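Local coordinates for protein type I modular polyketide synthase (Streptomyces albus subsp. albus, PDB 6IYT) that probably loads an acyl group, apparently ethylmalonyl, from its coenzyme A thioester onto the synthase as the acyltransferase domain of a salinomycin polyketide synthase module, at residues 259-262 with 263-267; 375-378 with 379-383; 311-314 with 315-318. All blocks are in the same frame, centred on the assembly; numbering follows the deposited sequence.

Contact 1: 259-262 with 263-267; sequences AAEV and EARIA
E263 opens the second half of helix 259-266 by giving its backbone N to A259 O at 2.9 Å, a nearly straight bond of 175°, while its CG lies 3.5 Å from the same A259 O before the chain leads away. A264 follows with the next alpha-helical bond, to A260 O. At R265 the pattern loosens: its N reaches E261 O at 3.3 Å and also makes a weak bond to V262 O, the carbonyl that receives I266 N at 2.9 Å. The R265 side chain bends at the CB-CG bond (chi2 -139°) and runs beside that of E261, pointing the same way, which brings NH2 within 3.4 Å of E261 CG and 3.0 Å from E261 O. The carboxylate and guanidinium planes stand 76° apart. On the buried side, I266 CG2 meets V262 CG1 at 4.1 Å; V262 also touches V287 and V289 of strand 286-291, and I266 touches L299 of helix 293-305. R265 NE has a long, weak ion pair with E306. With E261 OE2 still 4.9 Å from R265 NH1, the opposite charges do not touch, so any attraction is probably modest and the helix turn rests chiefly on backbone bonds and its apolar face.

Contact 2: 375-378 with 379-383; sequences SFEP and VVRAL
E377 and R381, one turn apart near the start of alpha helix 376-385, are joined by an i to i+4 salt bridge. R381 NH1 donates to E377 OE2 at 2.8 Å with an N-H...O angle of 170°. The oxygen lies almost in the guanidinium plane, at its edge, and accepts the hydrogen bond on its anti side, with the carboxylate turned 42° from the guanidinium. E377, with CG anti to the backbone N (chi1 173°), is extended beyond CG and R381 from CG to NE, and the two lie side by side. D410 of helix 401-411 forms a second salt bridge with the same NH1, and two carboxylates therefore share one nitrogen, tying the two helices together and probably stabilising the positive charge.

The backbone bonds run in step with this pair: V380 N to F376 O, R381 N to E377 O at 3.1 Å, and A382 N to P378 O. P378, whose nitrogen has no hydrogen to give, sits in the first turn, where no helical backbone donor is required.

Packing takes over on the buried face. V380 CG2 rests over one face of the F376 ring in a CH-pi contact, 3.8 Å from the ring centroid and displaced toward the rim. I404 of helix 401-411 and L400 also touch F376, while V379 packs on V210 of strand 208-211, at the border of the parallel sheet, and on Y348, so the helix spans from that sheet to helix 401-411. The residue just before the helix, S375, also meets V379: V379 CG2, anti to the carbonyl carbon, stands 3.2 Å from S375 O, a buried carbonyl oxygen without a polar partner in the model.

Contact 3: 311-314 with 315-318; sequences KVIG and STVA
T316 reaches back over a type II beta turn, I313 to T316, to grip the carbonyl of I313 with two groups. Its OG1 donates to I313 O at 2.7 Å, while its backbone N makes a weak bond of 3.3 Å to the same oxygen. The hydroxyl arrives 30° out of the carbonyl plane. It gets there because OG1 sits between the backbone N and the carbonyl carbon (chi1 53°), which leaves the methyl, CG2, facing I313. This is the tight part of the contact: T316 CG2 and I313 CG2 are 3.4 Å apart, closer than carbons usually pack, and the two side chains cross at a slant.

The corner of the turn is looser. G314 has no side chain, and S315 holds the third position of the type II turn, which accounts for its positive phi of 68°. Its CB stays against G314, but OG turns from it to bond with D179 O, while L184 of helix 181-200 and Q128 touch the S315 side chain.

The turn leads the chain off strand 310-312, an outermost strand of the mixed sheet, and remains close to its neighbour: T316 OG1 is also bonded to V252 N of strand 251-255. One hydroxyl thus donates to the turn and accepts from the sheet, which fixes its hydrogen-bond direction and should hold the T316 side chain in a single rotation.

Following the chain from the N terminus, contact 1 comes first, as the helix that leaves strand 251-255 of the mixed sheet. Contact 3 follows, where strand 310-312, the neighbour of 251-255, turns into a loop. Contact 2 comes last, where strand 374-375 at the opposite border of the sheet passes into helix 376-385. The three are in series, neither nested nor crossed; each is local, and only contact 3 closes a reverse turn. Their centres lie about 19 to 23 Å apart and none touches another. Contact 1 covers the mixed sheet, contact 3 extends toward helix 181-200, and contact 2 links that sheet to the parallel one.

Contact 1: 259-262 with 263-267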
loop_
_atom_site.group_PDB
_atom_site.type_symbol
_atom_site.label_atom_id
_atom_site.label_comp_id
_atom_site.label_asym_id
_atom_site.label_seq_id
_atom_site.Cartn_x
_atom_site.Cartn_y
_atom_site.Cartn_z
ATOM N N ALA A 259 6.333 4.227 -22.345
ATOM C CA ALA A 259 7.600 4.951 -22.301
ATOM C C ALA A 259 7.974 5.536 -23.650
ATOM O O ALA A 259 8.344 6.679 -23.736
ATOM C CB ALA A 259 8.714 4.062 -21.786
ATOM N N ALA A 260 7.886 4.736 -24.709
ATOM C CA ALA A 260 8.361 5.190 -26.019
ATOM C C ALA A 260 7.603 6.432 -26.484
ATOM O O ALA A 260 8.196 7.340 -27.081
ATOM C CB ALA A 260 8.230 4.081 -27.053
ATOM N N GLU A 261 6.293 6.455 -26.280
ATOM C CA GLU A 261 5.501 7.598 -26.664
ATOM C C GLU A 261 5.914 8.833 -25.857
ATOM O O GLU A 261 5.964 9.927 -26.375
ATOM C CB GLU A 261 4.005 7.305 -26.463
ATOM C CG GLU A 261 3.150 7.537 -27.701
ATOM C CD GLU A 261 2.188 6.380 -28.008
ATOM O OE1 GLU A 261 1.629 5.785 -27.060
ATOM O OE2 GLU A 261 1.916 6.138 -29.211
ATOM N N VAL A 262 6.157 8.661 -24.569
ATOM C CA VAL A 262 6.568 9.784 -23.737
ATOM C C VAL A 262 7.969 10.329 -24.135
ATOM O O VAL A 262 8.152 11.541 -24.234
ATOM C CB VAL A 262 6.552 9.426 -22.250
ATOM C CG1 VAL A 262 7.057 10.593 -21.435
ATOM C CG2 VAL A 262 5.142 9.068 -21.825
ATOM N N GLU A 263 8.922 9.430 -24.406
ATOM C CA GLU A 263 10.238 9.818 -24.964
ATOM C C GLU A 263 10.086 10.726 -26.191
ATOM O O GLU A 263 10.781 11.751 -26.319
ATOM C CB GLU A 263 11.068 8.580 -25.335
ATOM C CG GLU A 263 11.604 7.781 -24.161
ATOM C CD GLU A 263 12.716 8.499 -23.383
ATOM O OE1 GLU A 263 13.200 7.903 -22.372
ATOM O OE2 GLU A 263 13.135 9.629 -23.787
ATOM N N ALA A 264 9.172 10.363 -27.082
ATOM C CA ALA A 264 8.940 11.155 -28.306
ATOM C C ALA A 264 8.464 12.551 -27.955
ATOM O O ALA A 264 8.893 13.545 -28.555
ATOM C CB ALA A 264 7.919 10.459 -29.200
ATOM N N ARG A 265 7.661 12.646 -26.917
ATOM C CA ARG A 265 7.070 13.912 -26.553
ATOM C C ARG A 265 7.991 14.804 -25.744
ATOM O O ARG A 265 7.842 15.999 -25.764
ATOM C CB ARG A 265 5.762 13.679 -25.793
ATOM C CG ARG A 265 4.699 12.947 -26.625
ATOM C CD ARG A 265 3.312 13.520 -26.418
ATOM N NE ARG A 265 2.208 12.695 -26.981
ATOM C CZ ARG A 265 2.346 11.508 -27.612
ATOM N NH1 ARG A 265 1.273 10.893 -28.081
ATOM N NH2 ARG A 265 3.537 10.955 -27.816
ATOM N N ILE A 266 8.975 14.232 -25.047
ATOM C CA ILE A 266 9.863 15.091 -24.227
ATOM C C ILE A 266 11.143 15.559 -24.966
ATOM O O ILE A 266 11.843 16.444 -24.502
ATOM C CB ILE A 266 10.239 14.437 -22.883
ATOM C CG1 ILE A 266 11.023 13.172 -23.096
ATOM C CG2 ILE A 266 8.989 14.186 -22.043
ATOM C CD1 ILE A 266 11.624 12.620 -21.816
ATOM N N ALA A 267 11.448 14.941 -26.096
ATOM C CA ALA A 267 12.698 15.261 -26.810
ATOM C C ALA A 267 12.844 16.763 -27.068
ATOM O O ALA A 267 13.919 17.325 -26.921
ATOM C CB ALA A 267 12.743 14.495 -28.115
#

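Contact 2: 375-378 with 379-383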
loop_
_atom_site.group_PDB
_atom_site.type_symbol
_atom_site.label_atom_id
_atom_site.label_comp_id
_atom_site.label_asym_id
_atom_site.label_seq_id
_atom_site.Cartn_x
_atom_site.Cartn_y
_atom_site.Cartn_z
ATOM N N SER A 375 12.523 0.992 -11.903
ATOM C CA SER A 375 12.176 -0.087 -12.798
ATOM C C SER A 375 11.118 -0.975 -12.182
ATOM O O SER A 375 11.391 -2.098 -11.825
ATOM C CB SER A 375 13.412 -0.914 -13.131
ATOM O OG SER A 375 14.349 -0.127 -13.792
ATOM N N PHE A 376 9.905 -0.472 -12.031
ATOM C CA PHE A 376 8.911 -1.233 -11.265
ATOM C C PHE A 376 8.234 -2.320 -12.158
ATOM O O PHE A 376 8.174 -3.490 -11.771
ATOM C CB PHE A 376 7.873 -0.275 -10.645
ATOM C CG PHE A 376 6.794 -0.965 -9.857
ATOM C CD1 PHE A 376 7.061 -1.473 -8.590
ATOM C CD2 PHE A 376 5.546 -1.143 -10.388
ATOM C CE1 PHE A 376 6.052 -2.086 -7.851
ATOM C CE2 PHE A 376 4.534 -1.758 -9.663
ATOM C CZ PHE A 376 4.796 -2.229 -8.389
ATOM N N GLU A 377 7.843 -1.938 -13.383
ATOM C CA GLU A 377 7.223 -2.869 -14.332
ATOM C C GLU A 377 8.039 -4.163 -14.592
ATOM O O GLU A 377 7.507 -5.244 -14.450
ATOM C CB GLU A 377 6.895 -2.160 -15.657
ATOM C CG GLU A 377 6.401 -3.100 -16.740
ATOM C CD GLU A 377 6.277 -2.402 -18.093
ATOM O OE1 GLU A 377 6.734 -1.253 -18.208
ATOM O OE2 GLU A 377 5.711 -2.995 -19.028
ATOM N N PRO A 378 9.371 -4.050 -14.812
ATOM C CA PRO A 378 10.157 -5.279 -15.007
ATOM C C PRO A 378 10.241 -6.153 -13.736
ATOM O O PRO A 378 10.314 -7.379 -13.813
ATOM C CB PRO A 378 11.541 -4.771 -15.400
ATOM C CG PRO A 378 11.398 -3.322 -15.700
ATOM C CD PRO A 378 10.133 -2.824 -15.121
ATOM N N VAL A 379 10.201 -5.526 -12.584
ATOM C CA VAL A 379 10.224 -6.267 -11.349
ATOM C C VAL A 379 8.874 -6.974 -11.105
ATOM O O VAL A 379 8.848 -8.126 -10.689
ATOM C CB VAL A 379 10.600 -5.351 -10.169
ATOM C CG1 VAL A 379 10.392 -6.075 -8.850
ATOM C CG2 VAL A 379 12.049 -4.894 -10.319
ATOM N N VAL A 380 7.768 -6.341 -11.474
ATOM C CA VAL A 380 6.482 -7.012 -11.414
ATOM C C VAL A 380 6.502 -8.279 -12.301
ATOM O O VAL A 380 6.026 -9.327 -11.902
ATOM C CB VAL A 380 5.347 -6.093 -11.862
ATOM C CG1 VAL A 380 4.025 -6.851 -11.924
ATOM C CG2 VAL A 380 5.230 -4.929 -10.906
ATOM N N ARG A 381 7.007 -8.137 -13.519
ATOM C CA ARG A 381 7.157 -9.291 -14.411
ATOM C C ARG A 381 7.979 -10.407 -13.744
ATOM O O ARG A 381 7.609 -11.575 -13.777
ATOM C CB ARG A 381 7.820 -8.862 -15.715
ATOM C CG ARG A 381 7.005 -7.927 -16.550
ATOM C CD ARG A 381 7.710 -7.578 -17.848
ATOM N NE ARG A 381 7.008 -6.504 -18.511
ATOM C CZ ARG A 381 5.986 -6.687 -19.340
ATOM N NH1 ARG A 381 5.302 -5.645 -19.797
ATOM N NH2 ARG A 381 5.652 -7.919 -19.726
ATOM N N ALA A 382 9.081 -10.035 -13.123
ATOM C CA ALA A 382 9.951 -10.990 -12.539
ATOM C C ALA A 382 9.277 -11.672 -11.339
ATOM O O ALA A 382 9.411 -12.899 -11.140
ATOM C CB ALA A 382 11.237 -10.322 -12.136
ATOM N N LEU A 383 8.526 -10.883 -10.545
ATOM C CA LEU A 383 7.759 -11.434 -9.434
ATOM C C LEU A 383 6.733 -12.467 -9.925
ATOM O O LEU A 383 6.627 -13.542 -9.373
ATOM C CB LEU A 383 7.069 -10.307 -8.641
ATOM C CG LEU A 383 8.026 -9.493 -7.780
ATOM C CD1 LEU A 383 7.408 -8.159 -7.412
ATOM C CD2 LEU A 383 8.390 -10.259 -6.522
#

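Contact 3: 311-314 with 315-318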
loop_
_atom_site.group_PDB
_atom_site.type_symbol
_atom_site.label_atom_id
_atom_site.label_comp_id
_atom_site.label_asym_id
_atom_site.label_seq_id
_atom_site.Cartn_x
_atom_site.Cartn_y
_atom_site.Cartn_z
ATOM N N LYS A 311 -0.552 14.034 -14.499
ATOM C CA LYS A 311 -0.700 14.837 -13.320
ATOM C C LYS A 311 0.638 14.943 -12.609
ATOM O O LYS A 311 1.345 13.929 -12.466
ATOM C CB LYS A 311 -1.734 14.177 -12.409
ATOM C CG LYS A 311 -1.619 14.520 -10.954
ATOM C CD LYS A 311 -2.462 13.587 -10.100
ATOM C CE LYS A 311 -2.371 13.984 -8.643
ATOM N NZ LYS A 311 -3.033 12.973 -7.777
ATOM N N VAL A 312 0.963 16.148 -12.124
ATOM C CA VAL A 312 2.119 16.332 -11.233
ATOM C C VAL A 312 1.811 15.713 -9.866
ATOM O O VAL A 312 0.716 15.938 -9.300
ATOM C CB VAL A 312 2.463 17.812 -11.048
ATOM C CG1 VAL A 312 3.642 17.980 -10.089
ATOM C CG2 VAL A 312 2.752 18.464 -12.387
ATOM N N ILE A 313 2.739 14.910 -9.356
ATOM C CA ILE A 313 2.540 14.181 -8.084
ATOM C C ILE A 313 2.867 15.130 -6.903
ATOM O O ILE A 313 3.866 15.878 -6.936
ATOM C CB ILE A 313 3.432 12.941 -8.010
ATOM C CG1 ILE A 313 3.072 11.941 -9.127
ATOM C CG2 ILE A 313 3.371 12.263 -6.636
ATOM C CD1 ILE A 313 4.076 10.807 -9.259
ATOM N N GLY A 314 1.924 15.242 -5.983
ATOM C CA GLY A 314 2.003 16.244 -4.922
ATOM C C GLY A 314 3.314 16.205 -4.146
ATOM O O GLY A 314 3.744 15.163 -3.726
ATOM N N SER A 315 3.922 17.381 -3.981
ATOM C CA SER A 315 5.054 17.609 -3.130
ATOM C C SER A 315 6.336 16.949 -3.601
ATOM O O SER A 315 7.309 16.898 -2.861
ATOM C CB SER A 315 4.762 17.190 -1.703
ATOM O OG SER A 315 3.653 17.933 -1.172
ATOM N N THR A 316 6.370 16.503 -4.841
ATOM C CA THR A 316 7.550 15.833 -5.348
ATOM C C THR A 316 8.585 16.843 -5.812
ATOM O O THR A 316 8.263 18.021 -6.095
ATOM C CB THR A 316 7.224 14.917 -6.505
ATOM O OG1 THR A 316 6.507 15.653 -7.516
ATOM C CG2 THR A 316 6.379 13.714 -6.006
ATOM N N VAL A 317 9.834 16.425 -5.739
ATOM C CA VAL A 317 10.950 17.099 -6.423
ATOM C C VAL A 317 11.397 16.222 -7.577
ATOM O O VAL A 317 10.940 15.107 -7.703
ATOM C CB VAL A 317 12.143 17.327 -5.475
ATOM C CG1 VAL A 317 11.784 18.309 -4.359
ATOM C CG2 VAL A 317 12.730 16.000 -4.954
ATOM N N ALA A 318 12.363 16.685 -8.361
ATOM C CA ALA A 318 12.820 15.916 -9.520
ATOM C C ALA A 318 13.927 14.966 -9.107
ATOM O O ALA A 318 15.065 15.100 -9.536
ATOM C CB ALA A 318 13.304 16.852 -10.643
#